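Local coordinates for protein putative isomerase (Sinorhizobium meliloti, PDB 2PPG) that is a putative isomerase of the enolase superfamily, pairing an N-terminal capping domain with a C-terminal TIM-barrel-like domain, at residues A244-R247 with G253-R256; V55-E60 with L125-I130; E202-R207 with V212-D217; E31-R36 with Y48-R53. One frame throughout, in Å; residues are numbered along the deposited sequence.

Followed from the N terminus, the four contacts come in series, each closing before the next opens, and none nests in or crosses another. Contact 4 is the first, closing a short loop that holds the hairpin 38-41 and 46-49. Contact 2 reaches furthest along the sequence, bringing helix 119-140 back onto strand 52-61, the strand whose start also serves contact 4. Contact 3 then ties helix 197-208 to the next barrel strand, and contact 1 sets helix 251-260 against the loop that leads into it. Contacts 1 and 3 touch where Ala-244 meets Asp-217; contact 2 lies across the chain's centre from both.

Contact 1. Residues A244-R247 with G253-R256; sequences APVR and GLAR
Val-246, in the irregular loop segment 244-247, comes closest in backbone to Leu-254 in the helical segment 253-256, their CA atoms standing 6.2 Å apart. The side-chain contacts are all between aliphatic groups, and one methyl also lies against the helix backbone. One branch of Val-246 does the work: CG2 reaches the helix backbone at Leu-254 N, 3.7 Å away, and lies 3.9 Å from Leu-254 CB. The torsion (chi1 -57°) seats CG2 between the backbone N and the carbonyl carbon of its own residue, and from there it faces the first turn of the helix. Gly-253 adds only backbone, its carbonyl carbon coming up to the same methyl.

The second touch is made further out along the leucine. Leu-254 carries CG anti to its backbone N (chi1 -176°), and its CD1 methyl then meets the ring of Pro-245 at CG, 3.9 Å away, with the ring CD equally near. The two side chains cross at about a right angle, and CD1 rests against the CG-CD margin of the ring.

All four participants are buried. The contact lies between strand 241-243 and helix 251-260 in the barrel domain, where the chain turns from strand to helix. Leu-254 also packs on Ile-265 and Val-267 of strand 264-267, while Pro-245 rests on Met-218, just beyond strand 213-217.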
loop_
_atom_site.group_PDB
_atom_site.type_symbol
_atom_site.label_atom_id
_atom_site.label_comp_id
_atom_site.label_asym_id
_atom_site.label_seq_id
_atom_site.Cartn_x
_atom_site.Cartn_y
_atom_site.Cartn_z
ATOM N N ALA A 244 3.227 -2.211 26.804
ATOM C CA ALA A 244 2.215 -3.257 26.605
ATOM C C ALA A 244 0.763 -2.752 26.609
ATOM O O ALA A 244 -0.017 -3.189 27.441
ATOM C CB ALA A 244 2.389 -4.341 27.643
ATOM N N PRO A 245 0.391 -1.844 25.677
ATOM C CA PRO A 245 -0.953 -1.268 25.751
ATOM C C PRO A 245 -2.055 -2.184 25.202
ATOM O O PRO A 245 -3.213 -2.043 25.594
ATOM C CB PRO A 245 -0.839 -0.004 24.889
ATOM C CG PRO A 245 0.169 -0.336 23.876
ATOM C CD PRO A 245 1.145 -1.308 24.524
ATOM N N VAL A 246 -1.705 -3.105 24.308
ATOM C CA VAL A 246 -2.677 -4.081 23.798
ATOM C C VAL A 246 -2.105 -5.486 23.855
ATOM O O VAL A 246 -1.000 -5.690 24.350
ATOM C CB VAL A 246 -3.111 -3.788 22.346
ATOM C CG1 VAL A 246 -3.711 -2.354 22.213
ATOM C CG2 VAL A 246 -1.951 -4.020 21.378
ATOM N N ARG A 247 -2.857 -6.453 23.342
ATOM C CA ARG A 247 -2.438 -7.841 23.372
ATOM C C ARG A 247 -1.255 -8.014 22.454
ATOM O O ARG A 247 -1.179 -7.335 21.422
ATOM C CB ARG A 247 -3.577 -8.739 22.913
ATOM C CG ARG A 247 -3.938 -9.810 23.916
ATOM C CD ARG A 247 -4.605 -9.188 25.115
ATOM N NE ARG A 247 -5.247 -10.158 26.002
ATOM C CZ ARG A 247 -4.625 -10.835 26.964
ATOM N NH1 ARG A 247 -3.322 -10.694 27.159
ATOM N NH2 ARG A 247 -5.311 -11.670 27.731
ATOM N N GLY A 253 -3.729 -3.475 16.341
ATOM C CA GLY A 253 -4.134 -2.575 17.419
ATOM C C GLY A 253 -2.970 -1.737 17.904
ATOM O O GLY A 253 -3.102 -0.531 18.098
ATOM N N LEU A 254 -1.820 -2.376 18.080
ATOM C CA LEU A 254 -0.604 -1.681 18.489
ATOM C C LEU A 254 -0.203 -0.611 17.463
ATOM O O LEU A 254 0.159 0.523 17.825
ATOM C CB LEU A 254 0.529 -2.691 18.687
ATOM C CG LEU A 254 1.871 -2.183 19.210
ATOM C CD1 LEU A 254 1.740 -1.821 20.676
ATOM C CD2 LEU A 254 2.963 -3.225 19.019
ATOM N N ALA A 255 -0.271 -0.976 16.182
ATOM C CA ALA A 255 0.059 -0.034 15.113
ATOM C C ALA A 255 -0.831 1.210 15.169
ATOM O O ALA A 255 -0.347 2.330 15.026
ATOM C CB ALA A 255 -0.037 -0.710 13.756
ATOM N N ARG A 256 -2.123 0.996 15.407
ATOM C CA ARG A 256 -3.104 2.074 15.457
ATOM C C ARG A 256 -2.928 2.967 16.686
ATOM O O ARG A 256 -3.083 4.177 16.588
ATOM C CB ARG A 256 -4.530 1.513 15.409
ATOM C CG ARG A 256 -5.566 2.440 16.037
ATOM C CD ARG A 256 -6.134 3.462 15.052
ATOM N NE ARG A 256 -7.435 3.026 14.539
ATOM C CZ ARG A 256 -7.706 2.810 13.256
ATOM N NH1 ARG A 256 -8.915 2.407 12.906
ATOM N NH2 ARG A 256 -6.780 3.010 12.323
#

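Contact 2. Residues V55-E60 with L125-I130; sequences VLVRIE and LAAIDI
Val-57 overlaps Ala-127 across the gap between strand 52-61 and helix 119-140, its CG2 methyl lying 4.2 Å from Ala-127 CB. The other branch, CG1, comes equally close to the backbone, 4.2 Å from Ala-127 O, so the fork of the valine meets both the methyl and the carbonyl of one residue. Because alanine is short, the chains can come near at this point: the CA atoms of Val-57 and Ala-127 are 6.2 Å apart.

Two residues along the strand, on the same face, Ile-59 sends its long branch to the next position of the helix. With CG1 anti to the carbonyl carbon (chi1 -58°) and the chain extended beyond it, CD1 arrives 4.0 Å from Ile-128 O and 4.2 Å from Ile-128 CG2. The two isoleucines cross at about a right angle, meeting through single methyls. Contacts of this length are loose van der Waals packing between buried aliphatic groups.

On the strand's other face Leu-56 is buried against Leu-15, while Arg-58 NH2 and Glu-60 OE1 further along form a salt bridge of 3.2 Å.

This is a helix laid on a sheet within the N-terminal domain. Strand 52-61 runs between strands 7-17 and 66-72, antiparallel to both, and helix 77-92 shares the apolar layer, Ile-84 touching Val-57 and Leu-88 touching Ile-128.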
loop_
_atom_site.group_PDB
_atom_site.type_symbol
_atom_site.label_atom_id
_atom_site.label_comp_id
_atom_site.label_asym_id
_atom_site.label_seq_id
_atom_site.Cartn_x
_atom_site.Cartn_y
_atom_site.Cartn_z
ATOM N N VAL A 55 15.282 -20.558 37.170
ATOM C CA VAL A 55 16.135 -21.671 36.787
ATOM C C VAL A 55 17.546 -21.182 36.478
ATOM O O VAL A 55 17.715 -20.245 35.717
ATOM C CB VAL A 55 15.544 -22.463 35.587
ATOM C CG1 VAL A 55 16.515 -23.556 35.117
ATOM C CG2 VAL A 55 14.181 -23.051 35.954
ATOM N N LEU A 56 18.542 -21.814 37.097
ATOM C CA LEU A 56 19.942 -21.499 36.872
ATOM C C LEU A 56 20.642 -22.699 36.257
ATOM O O LEU A 56 20.367 -23.862 36.612
ATOM C CB LEU A 56 20.656 -21.135 38.171
ATOM C CG LEU A 56 20.419 -19.750 38.775
ATOM C CD1 LEU A 56 19.104 -19.663 39.577
ATOM C CD2 LEU A 56 21.611 -19.385 39.651
ATOM N N VAL A 57 21.559 -22.405 35.339
ATOM C CA VAL A 57 22.308 -23.421 34.661
ATOM C C VAL A 57 23.772 -23.152 34.957
ATOM O O VAL A 57 24.210 -21.999 34.965
ATOM C CB VAL A 57 21.983 -23.431 33.141
ATOM C CG1 VAL A 57 23.147 -23.918 32.322
ATOM C CG2 VAL A 57 20.785 -24.303 32.868
ATOM N N ARG A 58 24.505 -24.225 35.236
ATOM C CA ARG A 58 25.924 -24.165 35.528
ATOM C C ARG A 58 26.616 -25.053 34.513
ATOM O O ARG A 58 26.297 -26.235 34.412
ATOM C CB ARG A 58 26.178 -24.688 36.937
ATOM C CG ARG A 58 27.622 -24.694 37.387
ATOM C CD ARG A 58 27.759 -25.571 38.628
ATOM N NE ARG A 58 29.067 -25.428 39.257
ATOM C CZ ARG A 58 30.137 -26.163 38.961
ATOM N NH1 ARG A 58 31.275 -25.939 39.588
ATOM N NH2 ARG A 58 30.070 -27.117 38.041
ATOM N N ILE A 59 27.543 -24.476 33.754
ATOM C CA ILE A 59 28.219 -25.191 32.681
ATOM C C ILE A 59 29.720 -25.204 32.930
ATOM O O ILE A 59 30.312 -24.165 33.197
ATOM C CB ILE A 59 27.924 -24.558 31.283
ATOM C CG1 ILE A 59 26.416 -24.538 31.017
ATOM C CG2 ILE A 59 28.678 -25.306 30.174
ATOM C CD1 ILE A 59 26.022 -24.240 29.585
ATOM N N GLU A 60 30.326 -26.384 32.846
ATOM C CA GLU A 60 31.750 -26.522 33.091
ATOM C C GLU A 60 32.508 -27.085 31.881
ATOM O O GLU A 60 32.090 -28.075 31.272
ATOM C CB GLU A 60 31.997 -27.389 34.331
ATOM C CG GLU A 60 33.471 -27.544 34.718
ATOM C CD GLU A 60 33.679 -28.349 36.004
ATOM O OE1 GLU A 60 32.702 -28.507 36.774
ATOM O OE2 GLU A 60 34.821 -28.819 36.248
ATOM N N LEU A 125 17.140 -22.219 25.975
ATOM C CA LEU A 125 18.269 -21.782 25.157
ATOM C C LEU A 125 18.911 -20.579 25.794
ATOM O O LEU A 125 20.133 -20.508 25.912
ATOM C CB LEU A 125 17.828 -21.450 23.730
ATOM C CG LEU A 125 17.248 -22.599 22.892
ATOM C CD1 LEU A 125 16.855 -22.106 21.527
ATOM C CD2 LEU A 125 18.237 -23.739 22.776
ATOM N N ALA A 126 18.073 -19.648 26.227
ATOM C CA ALA A 126 18.530 -18.406 26.847
ATOM C C ALA A 126 19.490 -18.665 28.017
ATOM O O ALA A 126 20.460 -17.924 28.216
ATOM C CB ALA A 126 17.329 -17.600 27.312
ATOM N N ALA A 127 19.225 -19.725 28.781
ATOM C CA ALA A 127 20.006 -20.001 29.973
ATOM C C ALA A 127 21.326 -20.653 29.631
ATOM O O ALA A 127 22.346 -20.349 30.262
ATOM C CB ALA A 127 19.241 -20.857 30.922
ATOM N N ILE A 128 21.297 -21.568 28.660
ATOM C CA ILE A 128 22.516 -22.177 28.122
ATOM C C ILE A 128 23.377 -21.118 27.419
ATOM O O ILE A 128 24.598 -21.055 27.599
ATOM C CB ILE A 128 22.171 -23.267 27.118
ATOM C CG1 ILE A 128 21.531 -24.451 27.840
ATOM C CG2 ILE A 128 23.416 -23.741 26.383
ATOM C CD1 ILE A 128 21.558 -25.720 27.025
ATOM N N ASP A 129 22.721 -20.266 26.635
ATOM C CA ASP A 129 23.414 -19.223 25.910
ATOM C C ASP A 129 24.226 -18.368 26.869
ATOM O O ASP A 129 25.421 -18.110 26.647
ATOM C CB ASP A 129 22.419 -18.359 25.133
ATOM C CG ASP A 129 23.097 -17.486 24.090
ATOM O OD1 ASP A 129 23.649 -18.061 23.109
ATOM O OD2 ASP A 129 23.072 -16.233 24.264
ATOM N N ILE A 130 23.580 -17.936 27.945
ATOM C CA ILE A 130 24.221 -17.004 28.862
ATOM C C ILE A 130 25.455 -17.659 29.488
ATOM O O ILE A 130 26.535 -17.066 29.502
ATOM C CB ILE A 130 23.222 -16.449 29.908
ATOM C CG1 ILE A 130 22.167 -15.586 29.203
ATOM C CG2 ILE A 130 23.947 -15.662 31.008
ATOM C CD1 ILE A 130 21.042 -15.096 30.110
#

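Contact 3. Residues E202-R207 with V212-D217; sequences EILRER and VRIACD
A chi1 of -173° points the Arg-205 chain directly away from the backbone N, and two bends, at chi2 (54°) and chi3 (64°), then fold the guanidinium back toward Val-212 and Ile-214. NH1 donates to Val-212 O at 2.8 Å, in the carbonyl plane and on a lone pair, though the oxygen is tilted somewhat from the guanidinium plane. NH2 adds a weak bond to the same oxygen at 3.2 Å. Over one face of the group sits Ile-214 CD1, 3.8 Å from Arg-205 CZ and offset toward the rim.

Ile-214 CD1 also lies 4.1 Å from Leu-204 CB, and the other branch of the isoleucine, CG2, stands 4.1 Å from Leu-204 CD1. Ile-214 is thereby wedged between an aliphatic side chain and a flat cationic one, crossing both obliquely. Helix 197-208 and strand 213-217 are the last two elements of a beta-alpha-beta unit that starts at strand 185-189, the repeating unit of a TIM-type barrel, and the contact packs the helix against the strand that follows it.

A water accepts from Ile-214 N at 2.9 Å and, weakly, from Arg-205 NH2. The guanidinium has further carbonyl partners, which together restrict its rotation: NE donates to His-237 O, NH2 to Gly-238 O and NH1 to Gly-209 O. Leu-204 packs onward against Phe-188 of strand 185-189.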
loop_
_atom_site.group_PDB
_atom_site.type_symbol
_atom_site.label_atom_id
_atom_site.label_comp_id
_atom_site.label_asym_id
_atom_site.label_seq_id
_atom_site.Cartn_x
_atom_site.Cartn_y
_atom_site.Cartn_z
ATOM N N GLU A 202 -1.512 12.109 37.654
ATOM C CA GLU A 202 -1.776 13.335 38.384
ATOM C C GLU A 202 -0.952 13.447 39.680
ATOM O O GLU A 202 -0.237 14.432 39.879
ATOM C CB GLU A 202 -3.274 13.406 38.700
ATOM C CG GLU A 202 -3.764 14.737 39.233
ATOM C CD GLU A 202 -5.279 14.815 39.220
ATOM O OE1 GLU A 202 -5.824 15.687 38.500
ATOM O OE2 GLU A 202 -5.920 13.980 39.905
ATOM N N ILE A 203 -1.057 12.439 40.549
ATOM C CA ILE A 203 -0.436 12.511 41.862
ATOM C C ILE A 203 1.072 12.338 41.781
ATOM O O ILE A 203 1.805 13.105 42.403
ATOM C CB ILE A 203 -1.092 11.557 42.908
ATOM C CG1 ILE A 203 -0.916 12.137 44.306
ATOM C CG2 ILE A 203 -0.519 10.140 42.840
ATOM C CD1 ILE A 203 -1.832 11.551 45.346
ATOM N N LEU A 204 1.533 11.367 40.985
ATOM C CA LEU A 204 2.964 11.168 40.769
ATOM C C LEU A 204 3.617 12.434 40.197
ATOM O O LEU A 204 4.645 12.884 40.703
ATOM C CB LEU A 204 3.229 9.950 39.882
ATOM C CG LEU A 204 2.849 8.541 40.383
ATOM C CD1 LEU A 204 3.233 7.486 39.345
ATOM C CD2 LEU A 204 3.438 8.160 41.730
ATOM N N ARG A 205 3.010 13.023 39.171
ATOM C CA ARG A 205 3.464 14.319 38.658
ATOM C C ARG A 205 3.451 15.414 39.742
ATOM O O ARG A 205 4.350 16.261 39.802
ATOM C CB ARG A 205 2.620 14.757 37.456
ATOM C CG ARG A 205 3.116 16.035 36.741
ATOM C CD ARG A 205 4.590 15.938 36.316
ATOM N NE ARG A 205 4.821 14.894 35.318
ATOM C CZ ARG A 205 6.022 14.503 34.890
ATOM N NH1 ARG A 205 7.127 15.060 35.370
ATOM N NH2 ARG A 205 6.122 13.552 33.969
ATOM N N GLU A 206 2.437 15.392 40.599
ATOM C CA GLU A 206 2.342 16.384 41.652
ATOM C C GLU A 206 3.457 16.164 42.646
ATOM O O GLU A 206 4.207 17.086 42.958
ATOM C CB GLU A 206 0.975 16.339 42.351
ATOM C CG GLU A 206 0.775 17.437 43.402
ATOM C CD GLU A 206 0.841 18.848 42.810
ATOM O OE1 GLU A 206 1.050 18.969 41.580
ATOM O OE2 GLU A 206 0.681 19.838 43.572
ATOM N N ARG A 207 3.584 14.927 43.113
ATOM C CA ARG A 207 4.564 14.590 44.136
ATOM C C ARG A 207 6.013 14.742 43.686
ATOM O O ARG A 207 6.860 15.124 44.485
ATOM C CB ARG A 207 4.318 13.174 44.668
ATOM C CG ARG A 207 5.158 12.796 45.891
ATOM C CD ARG A 207 4.888 13.724 47.061
ATOM N NE ARG A 207 5.871 13.604 48.137
ATOM C CZ ARG A 207 7.088 14.134 48.098
ATOM N NH1 ARG A 207 7.479 14.803 47.027
ATOM N NH2 ARG A 207 7.926 13.981 49.116
ATOM N N VAL A 212 10.953 15.022 36.180
ATOM C CA VAL A 212 11.047 13.566 36.251
ATOM C C VAL A 212 10.267 12.826 35.145
ATOM O O VAL A 212 9.218 13.303 34.687
ATOM C CB VAL A 212 10.583 13.113 37.642
ATOM C CG1 VAL A 212 9.791 11.848 37.577
ATOM C CG2 VAL A 212 11.777 12.993 38.580
ATOM N N ARG A 213 10.793 11.677 34.708
ATOM C CA ARG A 213 10.129 10.863 33.681
ATOM C C ARG A 213 9.281 9.778 34.316
ATOM O O ARG A 213 9.699 9.125 35.282
ATOM C CB ARG A 213 11.127 10.246 32.712
ATOM C CG ARG A 213 11.897 11.256 31.890
ATOM C CD ARG A 213 12.769 10.577 30.841
ATOM N NE ARG A 213 13.740 9.663 31.443
ATOM C CZ ARG A 213 14.633 8.955 30.757
ATOM N NH1 ARG A 213 14.684 9.048 29.441
ATOM N NH2 ARG A 213 15.470 8.142 31.386
ATOM N N ILE A 214 8.074 9.607 33.779
ATOM C CA ILE A 214 7.071 8.724 34.366
ATOM C C ILE A 214 6.348 7.954 33.265
ATOM O O ILE A 214 5.615 8.521 32.444
ATOM C CB ILE A 214 6.020 9.504 35.187
ATOM C CG1 ILE A 214 6.674 10.306 36.315
ATOM C CG2 ILE A 214 5.029 8.547 35.809
ATOM C CD1 ILE A 214 5.741 11.296 36.974
ATOM N N ALA A 215 6.560 6.653 33.251
ATOM C CA ALA A 215 5.944 5.809 32.264
ATOM C C ALA A 215 4.826 4.993 32.907
ATOM O O ALA A 215 4.711 4.933 34.134
ATOM C CB ALA A 215 6.990 4.903 31.647
ATOM N N CYS A 216 3.996 4.384 32.065
ATOM C CA CYS A 216 2.925 3.513 32.520
ATOM C C CYS A 216 2.973 2.135 31.844
ATOM O O CYS A 216 2.957 2.030 30.616
ATOM C CB CYS A 216 1.581 4.163 32.250
ATOM S SG CYS A 216 0.195 3.101 32.691
ATOM N N ASP A 217 3.035 1.081 32.648
ATOM C CA ASP A 217 2.985 -0.270 32.114
ATOM C C ASP A 217 1.533 -0.752 32.170
ATOM O O ASP A 217 1.011 -1.030 33.237
ATOM C CB ASP A 217 3.923 -1.183 32.908
ATOM C CG ASP A 217 3.929 -2.631 32.408
ATOM O OD1 ASP A 217 3.081 -3.014 31.572
ATOM O OD2 ASP A 217 4.801 -3.405 32.862
HETATM O O HOH W 1 7.404 11.604 31.846
#

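Contact 4. Residues E31-R36 with Y48-R53; sequences EEPNGR and YPTFDR
Pro-33 and Thr-50 mark the closest backbone approach of the irregular segment 31-36 to the turn within 48-53, yet their CA atoms remain 7.3 Å apart. Few side chains touch. Thr-50 turns its CG2 methyl, anti to its own carbonyl carbon, onto the proline ring; this methyl lies 4.1 Å from Pro-33 CB and equally far from Pro-33 CG, and the two side chains cross at about a right angle. The hydroxyl takes another direction, with a weak hydrogen bond between Thr-50 OG1 and Gly-37 O.

At the far end of the contact, Phe-51 presents a ring edge to the backbone: CE2 lies 3.8 Å from Arg-36 O, which sits near the ring plane. Neighbours in its own segment hold the ring from other sides. Pro-49 CB covers one face, Phe-51 CE1 lies over the centre of the Arg-53 guanidinium, 3.3 Å above its plane, and Arg-53 CB stands at the ring edge. Within the other segment a weak bond of 2.9 Å runs from Arg-36 N to Asn-34 OD1.

At the surface of the N-terminal part of the chain, the contact joins the loop after strand 7-17 to the link between strands 46-49 and 52-61, where Phe-51 packs on Thr-16. A subunit interface lies beside it: the Arg-36 side chain leads away to a neighbouring subunit, where NH2 forms a salt bridge with Asp-90 on helix 77-92 of that chain.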
loop_
_atom_site.group_PDB
_atom_site.type_symbol
_atom_site.label_atom_id
_atom_site.label_comp_id
_atom_site.label_asym_id
_atom_site.label_seq_id
_atom_site.Cartn_x
_atom_site.Cartn_y
_atom_site.Cartn_z
ATOM N N GLU A 31 -8.378 -13.201 44.478
ATOM C CA GLU A 31 -7.049 -13.481 43.952
ATOM C C GLU A 31 -6.182 -14.273 44.936
ATOM O O GLU A 31 -4.983 -14.032 45.045
ATOM C CB GLU A 31 -6.348 -12.176 43.574
ATOM C CG GLU A 31 -7.093 -11.319 42.564
ATOM C CD GLU A 31 -6.264 -10.134 42.090
ATOM O OE1 GLU A 31 -5.216 -9.846 42.716
ATOM O OE2 GLU A 31 -6.654 -9.494 41.086
ATOM N N GLU A 32 -6.790 -15.221 45.639
ATOM C CA GLU A 32 -6.072 -16.079 46.572
ATOM C C GLU A 32 -5.245 -17.142 45.844
ATOM O O GLU A 32 -5.673 -17.660 44.813
ATOM C CB GLU A 32 -7.059 -16.769 47.519
ATOM C CG GLU A 32 -7.903 -15.818 48.367
ATOM C CD GLU A 32 -9.311 -15.588 47.810
ATOM O OE1 GLU A 32 -9.563 -15.896 46.618
ATOM O OE2 GLU A 32 -10.171 -15.095 48.579
ATOM N N PRO A 33 -4.050 -17.466 46.373
ATOM C CA PRO A 33 -3.243 -18.568 45.830
ATOM C C PRO A 33 -3.925 -19.915 46.006
ATOM O O PRO A 33 -4.760 -20.053 46.892
ATOM C CB PRO A 33 -1.960 -18.523 46.673
ATOM C CG PRO A 33 -2.322 -17.765 47.904
ATOM C CD PRO A 33 -3.371 -16.776 47.482
ATOM N N ASN A 34 -3.567 -20.893 45.176
ATOM C CA ASN A 34 -4.151 -22.229 45.252
ATOM C C ASN A 34 -3.350 -23.190 46.124
ATOM O O ASN A 34 -2.624 -22.757 47.013
ATOM C CB ASN A 34 -4.357 -22.817 43.849
ATOM C CG ASN A 34 -3.043 -23.115 43.114
ATOM O OD1 ASN A 34 -1.953 -23.090 43.690
ATOM N ND2 ASN A 34 -3.157 -23.415 41.828
ATOM N N GLY A 35 -3.486 -24.490 45.859
ATOM C CA GLY A 35 -2.732 -25.515 46.576
ATOM C C GLY A 35 -1.219 -25.347 46.500
ATOM O O GLY A 35 -0.529 -25.435 47.513
ATOM N N ARG A 36 -0.701 -25.083 45.302
ATOM C CA ARG A 36 0.742 -25.013 45.103
ATOM C C ARG A 36 1.330 -23.609 45.295
ATOM O O ARG A 36 2.539 -23.413 45.150
ATOM C CB ARG A 36 1.111 -25.559 43.728
ATOM C CG ARG A 36 0.245 -26.727 43.275
ATOM C CD ARG A 36 0.734 -27.285 41.954
ATOM N NE ARG A 36 1.315 -28.618 42.086
ATOM C CZ ARG A 36 0.613 -29.750 41.990
ATOM N NH1 ARG A 36 1.217 -30.930 42.120
ATOM N NH2 ARG A 36 -0.700 -29.708 41.774
ATOM N N TYR A 48 0.462 -16.051 38.834
ATOM C CA TYR A 48 1.666 -15.681 39.592
ATOM C C TYR A 48 1.932 -16.669 40.727
ATOM O O TYR A 48 0.992 -17.225 41.298
ATOM C CB TYR A 48 1.513 -14.273 40.183
ATOM C CG TYR A 48 1.486 -13.172 39.149
ATOM C CD1 TYR A 48 2.657 -12.571 38.724
ATOM C CD2 TYR A 48 0.286 -12.739 38.595
ATOM C CE1 TYR A 48 2.646 -11.578 37.778
ATOM C CE2 TYR A 48 0.260 -11.740 37.650
ATOM C CZ TYR A 48 1.446 -11.168 37.241
ATOM O OH TYR A 48 1.438 -10.174 36.292
ATOM N N PRO A 49 3.220 -16.909 41.045
ATOM C CA PRO A 49 3.571 -17.585 42.299
ATOM C C PRO A 49 3.692 -16.572 43.456
ATOM O O PRO A 49 3.915 -15.382 43.215
ATOM C CB PRO A 49 4.926 -18.211 41.980
ATOM C CG PRO A 49 5.518 -17.323 40.967
ATOM C CD PRO A 49 4.416 -16.592 40.247
ATOM N N THR A 50 3.522 -17.032 44.692
ATOM C CA THR A 50 3.655 -16.148 45.858
ATOM C C THR A 50 5.117 -16.023 46.263
ATOM O O THR A 50 5.521 -15.053 46.893
ATOM C CB THR A 50 2.819 -16.639 47.057
ATOM O OG1 THR A 50 2.872 -18.072 47.135
ATOM C CG2 THR A 50 1.364 -16.214 46.897
ATOM N N PHE A 51 5.910 -17.006 45.866
ATOM C CA PHE A 51 7.338 -17.048 46.145
ATOM C C PHE A 51 8.134 -16.646 44.896
ATOM O O PHE A 51 7.605 -16.668 43.787
ATOM C CB PHE A 51 7.695 -18.477 46.518
ATOM C CG PHE A 51 7.180 -19.489 45.533
ATOM C CD1 PHE A 51 7.974 -19.916 44.480
ATOM C CD2 PHE A 51 5.877 -19.978 45.632
ATOM C CE1 PHE A 51 7.500 -20.831 43.560
ATOM C CE2 PHE A 51 5.398 -20.902 44.722
ATOM C CZ PHE A 51 6.216 -21.328 43.682
ATOM N N ASP A 52 9.404 -16.291 45.061
ATOM C CA ASP A 52 10.267 -16.073 43.892
ATOM C C ASP A 52 11.037 -17.342 43.575
ATOM O O ASP A 52 11.469 -18.053 44.480
ATOM C CB ASP A 52 11.233 -14.908 44.114
ATOM C CG ASP A 52 10.534 -13.545 44.063
ATOM O OD1 ASP A 52 9.403 -13.472 43.519
ATOM O OD2 ASP A 52 11.115 -12.551 44.564
ATOM N N ARG A 53 11.202 -17.624 42.285
ATOM C CA ARG A 53 11.874 -18.825 41.811
ATOM C C ARG A 53 12.406 -18.550 40.421
ATOM O O ARG A 53 11.831 -17.744 39.698
ATOM C CB ARG A 53 10.906 -19.998 41.772
ATOM C CG ARG A 53 11.569 -21.348 41.484
ATOM C CD ARG A 53 10.577 -22.492 41.586
ATOM N NE ARG A 53 9.394 -22.309 40.744
ATOM C CZ ARG A 53 8.225 -22.916 40.952
ATOM N NH1 ARG A 53 8.081 -23.736 41.985
ATOM N NH2 ARG A 53 7.193 -22.692 40.136
#